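Local coordinates for protein shikimate 5-dehydrogenase AroE (5-dehydroshikimate reductase) (Mycobacterium tuberculosis, PDB 4P4G) that probably catalyses the NADP-dependent interconversion of 3-dehydroshikimate and shikimate, the fourth of seven steps leading to chorismate, at residues A[18-23]-A[238-243]; A[145-150]-A[171-176]. One frame throughout, in Å; residues are numbered along the deposited sequence.

The two contacts illustrate how a two-domain dehydrogenase divides its work. Contact 1 is an interface between the start of helix 20-30, in the substrate-binding part of the chain, and helix 236-252; together they form one wall of the pocket in which shikimate is bound. Contact 2 lies on the other side of the chain's centre, at the edge of the parallel sheet of the Rossmann-type domain, where a sulfate marks a site that can hold an anion. The centres of contact 1 and contact 2 are about 29 Å apart; the nearest atoms of contact 1 and contact 2 are about 14 Å apart, so they do not touch. In sequence, 145-150 and 171-176 are nested inside the long loop that contact 1 closes.

Contact 1. Residues A[18-23]-A[238-243]; sequences SRSPQL and QMLLHQ. With SKM ((3R,4S,5R)-3,4,5-trihydroxycyclohex-1-ene-1-carboxylic acid), chain C.
Leu-240 wedges between Arg-19, Ser-20 and Leu-23, and its side chain, followed outward, traces most of the contact. CB leaves helix 236-252 toward segment 18-23, and with CG anti to the backbone N (chi1 -180°) the branch reaches across the gap between the two helices. At CG it meets the methyl CD1 of Leu-23 at 3.8 Å. There the branches part. Leu-240 CD2 continues against the same Leu-23 methyl and comes within 3.9 Å of Arg-19 CB. Leu-240 CD1 turns to the substrate side, lying 3.6 Å from Ser-20 OG and close to C4 of shikimate. One leucine thus serves both the helix-helix packing and the apolar lining of the pocket. Leu-23 CD1 also bears on Leu-241, and the guanidinium of Arg-19 leads away to a salt bridge with Asp-216.

The polar part of the wall sits beside these methyls. Ser-20 OG donates to carboxylate oxygen O2 of shikimate at 2.7 Å; Ser-18 OG donates to the same oxygen, although that bond is modelled so short that its length is doubtful. Ser-18 is steadied by an ST turn, its OG accepting from Ser-20 N at 3.1 Å. Across the gap, Gln-243 accepts from the ring hydroxyl O11 through OE1 (3.1 Å). Its NE2 donates to Leu-240 O at 2.9 Å, in the carbonyl plane and on a lone pair, which fixes which way round the amide lies. A water accepts from NE2 and donates to Ser-20 OG, joining the two segments. The serine's own proton is thereby left for the carboxylate: each segment holds one part of shikimate, hydroxyl donors gripping its acid end and an amide acceptor its O11 hydroxyl, while Lys-69, Asp-105 and others complete the site.

Contact 2. Residues A[145-150]-A[171-176]; sequences TVVARN and CAFDSG. With SO4 (sulfate ion), chain J.
Val-147 CG1 packs on Phe-173 in the beta-alpha-beta unit of a Rossmann-type domain: strand 143-148, helix 151-163 and the edge strand 167-172. The methyl sits over the centre of one face of the Phe-173 ring, 3.5 Å from its centroid and 9° off the normal, a CH-pi contact in which the methyl carbon lies almost directly above the ring centre. It is the CG1 branch that reaches the ring because it is anti to the backbone N (chi1 -174°). The same ring offers its edge to the turn after the strand, with Phe-173 CD2 3.8 Å from Arg-149 N, which lies in the ring plane; Arg-149 CG flanks CD2 as well. Earlier along the strand, Thr-145 CG2 rests on Cys-171 CB at 3.6 Å.

One sound backbone bond ties the strands next to this packing: Cys-171 N donates to Val-146 O at 2.9 Å, nearly straight at 167°. Val-147 CA makes a CA-H...O contact with Cys-171 O. A water lies between Ala-148 O and Phe-173 N, though its approach to Ala-148 O is modelled so short as to be doubtful. Tyr-200 stacks on the Phe-173 ring.

Beyond the strand, the backbone forms a cradle for a sulfate, probably from the crystallisation liquor. Arg-149 N donates to its O1 at 3.0 Å and Asn-150 N to its O2 at 3.1 Å, Arg-149 NE adds weak bonds, and Ser-125 OG supplies another. An anion held after the second strand of the Rossmann-type domain is consistent with the site that takes the adenosine 2'-phosphate of NADP in this family. Helix 151-163 starts right behind this cradle, where Asn-150 OD1 accepts from Lys-153 N as its N-cap.

Contact 1. Residues A[18-23]-A[238-243]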
loop_
_atom_site.group_PDB
_atom_site.type_symbol
_atom_site.label_atom_id
_atom_site.label_comp_id
_atom_site.label_asym_id
_atom_site.label_seq_id
_atom_site.Cartn_x
_atom_site.Cartn_y
_atom_site.Cartn_z
ATOM N N SER A 18 -5.766 -7.343 10.056
ATOM C CA SER A 18 -6.064 -6.069 9.395
ATOM C C SER A 18 -6.725 -5.072 10.327
ATOM O O SER A 18 -7.674 -5.419 11.020
ATOM C CB SER A 18 -6.947 -6.276 8.167
ATOM O OG SER A 18 -7.337 -5.019 7.632
ATOM N N ARG A 19 -6.215 -3.837 10.348
ATOM C CA ARG A 19 -6.848 -2.759 11.102
ATOM C C ARG A 19 -7.717 -1.850 10.219
ATOM O O ARG A 19 -8.149 -0.787 10.658
ATOM C CB ARG A 19 -5.807 -1.910 11.842
ATOM C CG ARG A 19 -4.867 -2.672 12.766
ATOM C CD ARG A 19 -5.593 -3.595 13.709
ATOM N NE ARG A 19 -4.818 -3.880 14.919
ATOM C CZ ARG A 19 -3.818 -4.755 14.996
ATOM N NH1 ARG A 19 -3.434 -5.452 13.928
ATOM N NH2 ARG A 19 -3.192 -4.933 16.153
ATOM N N SER A 20 -7.964 -2.257 8.976
ATOM C CA SER A 20 -8.905 -1.531 8.127
ATOM C C SER A 20 -10.305 -1.373 8.710
ATOM O O SER A 20 -10.885 -0.281 8.583
ATOM C CB SER A 20 -9.003 -2.157 6.733
ATOM O OG SER A 20 -7.950 -1.705 5.921
ATOM N N PRO A 21 -10.881 -2.447 9.310
ATOM C CA PRO A 21 -12.247 -2.279 9.822
ATOM C C PRO A 21 -12.345 -1.184 10.872
ATOM O O PRO A 21 -13.317 -0.443 10.854
ATOM C CB PRO A 21 -12.559 -3.638 10.460
ATOM C CG PRO A 21 -11.699 -4.620 9.720
ATOM C CD PRO A 21 -10.411 -3.838 9.484
ATOM N N GLN A 22 -11.364 -1.106 11.769
ATOM C CA GLN A 22 -11.363 -0.074 12.801
ATOM C C GLN A 22 -11.472 1.318 12.178
ATOM O O GLN A 22 -12.247 2.164 12.657
ATOM C CB GLN A 22 -10.114 -0.180 13.681
ATOM C CG GLN A 22 -10.130 -1.350 14.670
ATOM C CD GLN A 22 -9.474 -2.608 14.140
ATOM O OE1 GLN A 22 -9.575 -2.931 12.953
ATOM N NE2 GLN A 22 -8.786 -3.335 15.029
ATOM N N LEU A 23 -10.715 1.555 11.104
ATOM C CA LEU A 23 -10.690 2.873 10.465
ATOM C C LEU A 23 -11.980 3.154 9.713
ATOM O O LEU A 23 -12.532 4.242 9.796
ATOM C CB LEU A 23 -9.507 3.001 9.506
ATOM C CG LEU A 23 -8.123 2.986 10.134
ATOM C CD1 LEU A 23 -7.079 3.315 9.072
ATOM C CD2 LEU A 23 -8.053 3.967 11.295
ATOM N N GLN A 238 0.611 4.398 9.296
ATOM C CA GLN A 238 0.465 5.715 8.673
ATOM C C GLN A 238 0.081 5.549 7.196
ATOM O O GLN A 238 -0.775 6.285 6.682
ATOM C CB GLN A 238 1.735 6.569 8.856
ATOM C CG GLN A 238 2.065 6.863 10.332
ATOM C CD GLN A 238 0.925 7.574 11.056
ATOM O OE1 GLN A 238 0.304 8.485 10.515
ATOM N NE2 GLN A 238 0.644 7.147 12.281
ATOM N N MET A 239 0.684 4.569 6.520
ATOM C CA MET A 239 0.273 4.252 5.145
ATOM C C MET A 239 -1.183 3.787 5.111
ATOM O O MET A 239 -1.946 4.186 4.232
ATOM C CB MET A 239 1.170 3.180 4.516
ATOM C CG MET A 239 0.927 3.003 3.018
ATOM S SD MET A 239 1.955 1.728 2.275
ATOM C CE MET A 239 3.519 2.066 3.070
ATOM N N LEU A 240 -1.569 2.956 6.077
ATOM C CA LEU A 240 -2.950 2.470 6.166
ATOM C C LEU A 240 -3.965 3.609 6.287
ATOM O O LEU A 240 -4.976 3.618 5.599
ATOM C CB LEU A 240 -3.101 1.515 7.357
ATOM C CG LEU A 240 -4.515 0.947 7.522
ATOM C CD1 LEU A 240 -4.779 -0.089 6.426
ATOM C CD2 LEU A 240 -4.674 0.343 8.917
ATOM N N LEU A 241 -3.692 4.566 7.168
ATOM C CA LEU A 241 -4.547 5.731 7.345
ATOM C C LEU A 241 -4.700 6.515 6.055
ATOM O O LEU A 241 -5.820 6.818 5.628
ATOM C CB LEU A 241 -3.938 6.657 8.390
ATOM C CG LEU A 241 -4.737 7.937 8.644
ATOM C CD1 LEU A 241 -6.125 7.616 9.173
ATOM C CD2 LEU A 241 -3.986 8.825 9.615
ATOM N N HIS A 242 -3.577 6.854 5.433
ATOM C CA HIS A 242 -3.630 7.728 4.273
ATOM C C HIS A 242 -4.273 7.070 3.052
ATOM O O HIS A 242 -4.945 7.748 2.280
ATOM C CB HIS A 242 -2.257 8.337 3.971
ATOM C CG HIS A 242 -1.893 9.434 4.921
ATOM N ND1 HIS A 242 -2.262 10.742 4.711
ATOM C CD2 HIS A 242 -1.236 9.406 6.104
ATOM C CE1 HIS A 242 -1.827 11.485 5.719
ATOM N NE2 HIS A 242 -1.201 10.698 6.574
ATOM N N GLN A 243 -4.096 5.763 2.883
ATOM C CA GLN A 243 -4.776 5.078 1.774
ATOM C C GLN A 243 -6.259 4.880 2.077
ATOM O O GLN A 243 -7.067 4.694 1.166
ATOM C CB GLN A 243 -4.097 3.738 1.429
ATOM C CG GLN A 243 -4.194 2.664 2.498
ATOM C CD GLN A 243 -5.509 1.915 2.475
ATOM O OE1 GLN A 243 -6.003 1.525 1.415
ATOM N NE2 GLN A 243 -6.094 1.723 3.646
HETATM O O12 SKM C . -3.934 -1.208 0.481
HETATM C C8 SKM C . -4.266 -1.529 1.829
HETATM C C6 SKM C . -3.124 -2.308 2.417
HETATM O O7 SKM C . -2.712 -3.340 1.541
HETATM C C5 SKM C . -3.558 -2.903 3.658
HETATM C C4 SKM C . -4.810 -3.036 4.093
HETATM C C1 SKM C . -5.063 -3.713 5.429
HETATM O O2 SKM C . -6.218 -3.769 5.873
HETATM O O3 SKM C . -4.128 -4.207 6.086
HETATM C C10 SKM C . -6.041 -2.515 3.294
HETATM C C9 SKM C . -5.575 -2.269 1.828
HETATM O O11 SKM C . -6.562 -1.483 1.256
HETATM O O HOH W 1 -8.602 0.400 4.075
#

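Contact 2. Residues A[145-150]-A[171-176]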
loop_
_atom_site.group_PDB
_atom_site.type_symbol
_atom_site.label_atom_id
_atom_site.label_comp_id
_atom_site.label_asym_id
_atom_site.label_seq_id
_atom_site.Cartn_x
_atom_site.Cartn_y
_atom_site.Cartn_z
ATOM N N THR A 145 15.681 3.487 -7.051
ATOM C CA THR A 145 16.307 2.181 -7.250
ATOM C C THR A 145 15.352 1.114 -6.708
ATOM O O THR A 145 14.892 1.203 -5.571
ATOM C CB THR A 145 17.693 2.113 -6.557
ATOM O OG1 THR A 145 18.582 3.079 -7.143
ATOM C CG2 THR A 145 18.312 0.718 -6.690
ATOM N N VAL A 146 15.017 0.127 -7.540
ATOM C CA VAL A 146 14.147 -0.975 -7.130
ATOM C C VAL A 146 15.007 -2.167 -6.735
ATOM O O VAL A 146 15.830 -2.631 -7.520
ATOM C CB VAL A 146 13.212 -1.394 -8.275
ATOM C CG1 VAL A 146 12.420 -2.663 -7.905
ATOM C CG2 VAL A 146 12.268 -0.257 -8.621
ATOM N N VAL A 147 14.825 -2.646 -5.512
ATOM C CA VAL A 147 15.569 -3.800 -5.013
ATOM C C VAL A 147 14.563 -4.918 -4.783
ATOM O O VAL A 147 13.665 -4.784 -3.973
ATOM C CB VAL A 147 16.265 -3.496 -3.666
ATOM C CG1 VAL A 147 17.155 -4.664 -3.252
ATOM C CG2 VAL A 147 17.088 -2.222 -3.752
ATOM N N ALA A 148 14.709 -6.027 -5.490
ATOM C CA ALA A 148 13.763 -7.121 -5.311
ATOM C C ALA A 148 14.424 -8.448 -5.598
ATOM O O ALA A 148 15.501 -8.498 -6.197
ATOM C CB ALA A 148 12.545 -6.932 -6.203
ATOM N N ARG A 149 13.766 -9.523 -5.174
ATOM C CA ARG A 149 14.263 -10.869 -5.428
ATOM C C ARG A 149 13.907 -11.298 -6.844
ATOM O O ARG A 149 14.613 -12.090 -7.463
ATOM C CB ARG A 149 13.681 -11.859 -4.413
ATOM C CG ARG A 149 14.107 -11.602 -2.972
ATOM C CD ARG A 149 13.413 -12.563 -2.018
ATOM N NE ARG A 149 12.035 -12.157 -1.757
ATOM C CZ ARG A 149 11.164 -12.885 -1.066
ATOM N NH1 ARG A 149 11.527 -14.062 -0.575
ATOM N NH2 ARG A 149 9.929 -12.435 -0.869
ATOM N N ASN A 150 12.798 -10.774 -7.358
ATOM C CA ASN A 150 12.330 -11.159 -8.685
ATOM C C ASN A 150 12.762 -10.142 -9.736
ATOM O O ASN A 150 12.123 -9.105 -9.902
ATOM C CB ASN A 150 10.799 -11.308 -8.675
ATOM C CG ASN A 150 10.257 -11.918 -9.949
ATOM O OD1 ASN A 150 10.739 -11.639 -11.047
ATOM N ND2 ASN A 150 9.239 -12.761 -9.809
ATOM N N CYS A 171 18.457 -3.071 -8.636
ATOM C CA CYS A 171 19.617 -3.524 -7.877
ATOM C C CYS A 171 19.268 -4.830 -7.172
ATOM O O CYS A 171 18.297 -4.891 -6.419
ATOM C CB CYS A 171 20.012 -2.466 -6.840
ATOM S SG CYS A 171 21.410 -2.927 -5.776
ATOM N N ALA A 172 20.044 -5.880 -7.419
ATOM C CA ALA A 172 19.820 -7.157 -6.745
ATOM C C ALA A 172 20.119 -7.043 -5.253
ATOM O O ALA A 172 20.982 -6.264 -4.844
ATOM C CB ALA A 172 20.670 -8.247 -7.378
ATOM N N PHE A 173 19.405 -7.822 -4.442
ATOM C CA PHE A 173 19.641 -7.846 -3.002
ATOM C C PHE A 173 21.038 -8.322 -2.629
ATOM O O PHE A 173 21.649 -7.798 -1.700
ATOM C CB PHE A 173 18.638 -8.784 -2.314
ATOM C CG PHE A 173 17.398 -8.105 -1.819
ATOM C CD1 PHE A 173 17.452 -7.217 -0.751
ATOM C CD2 PHE A 173 16.166 -8.383 -2.396
ATOM C CE1 PHE A 173 16.303 -6.593 -0.290
ATOM C CE2 PHE A 173 15.014 -7.765 -1.933
ATOM C CZ PHE A 173 15.086 -6.871 -0.884
ATOM N N ASP A 174 21.529 -9.330 -3.342
ATOM C CA ASP A 174 22.644 -10.137 -2.850
ATOM C C ASP A 174 23.966 -10.016 -3.600
ATOM O O ASP A 174 24.959 -10.618 -3.188
ATOM C CB ASP A 174 22.242 -11.618 -2.848
ATOM C CG ASP A 174 21.044 -11.899 -1.964
ATOM O OD1 ASP A 174 21.005 -11.380 -0.830
ATOM O OD2 ASP A 174 20.140 -12.638 -2.414
ATOM N N SER A 175 23.998 -9.268 -4.696
ATOM C CA SER A 175 25.183 -9.301 -5.556
ATOM C C SER A 175 26.248 -8.253 -5.232
ATOM O O SER A 175 27.333 -8.279 -5.805
ATOM C CB SER A 175 24.799 -9.269 -7.038
ATOM O OG SER A 175 24.040 -8.118 -7.349
ATOM N N GLY A 176 25.951 -7.346 -4.305
ATOM C CA GLY A 176 26.978 -6.450 -3.796
ATOM C C GLY A 176 26.740 -4.977 -4.043
ATOM O O GLY A 176 27.599 -4.144 -3.742
HETATM S S SO4 J . 10.256 -9.662 -4.095
HETATM O O1 SO4 J . 11.389 -9.176 -3.307
HETATM O O2 SO4 J . 10.556 -9.628 -5.529
HETATM O O3 SO4 J . 9.978 -11.053 -3.720
HETATM O O4 SO4 J . 9.036 -8.887 -3.814
HETATM O O HOH W 2 17.696 -9.638 -6.092
#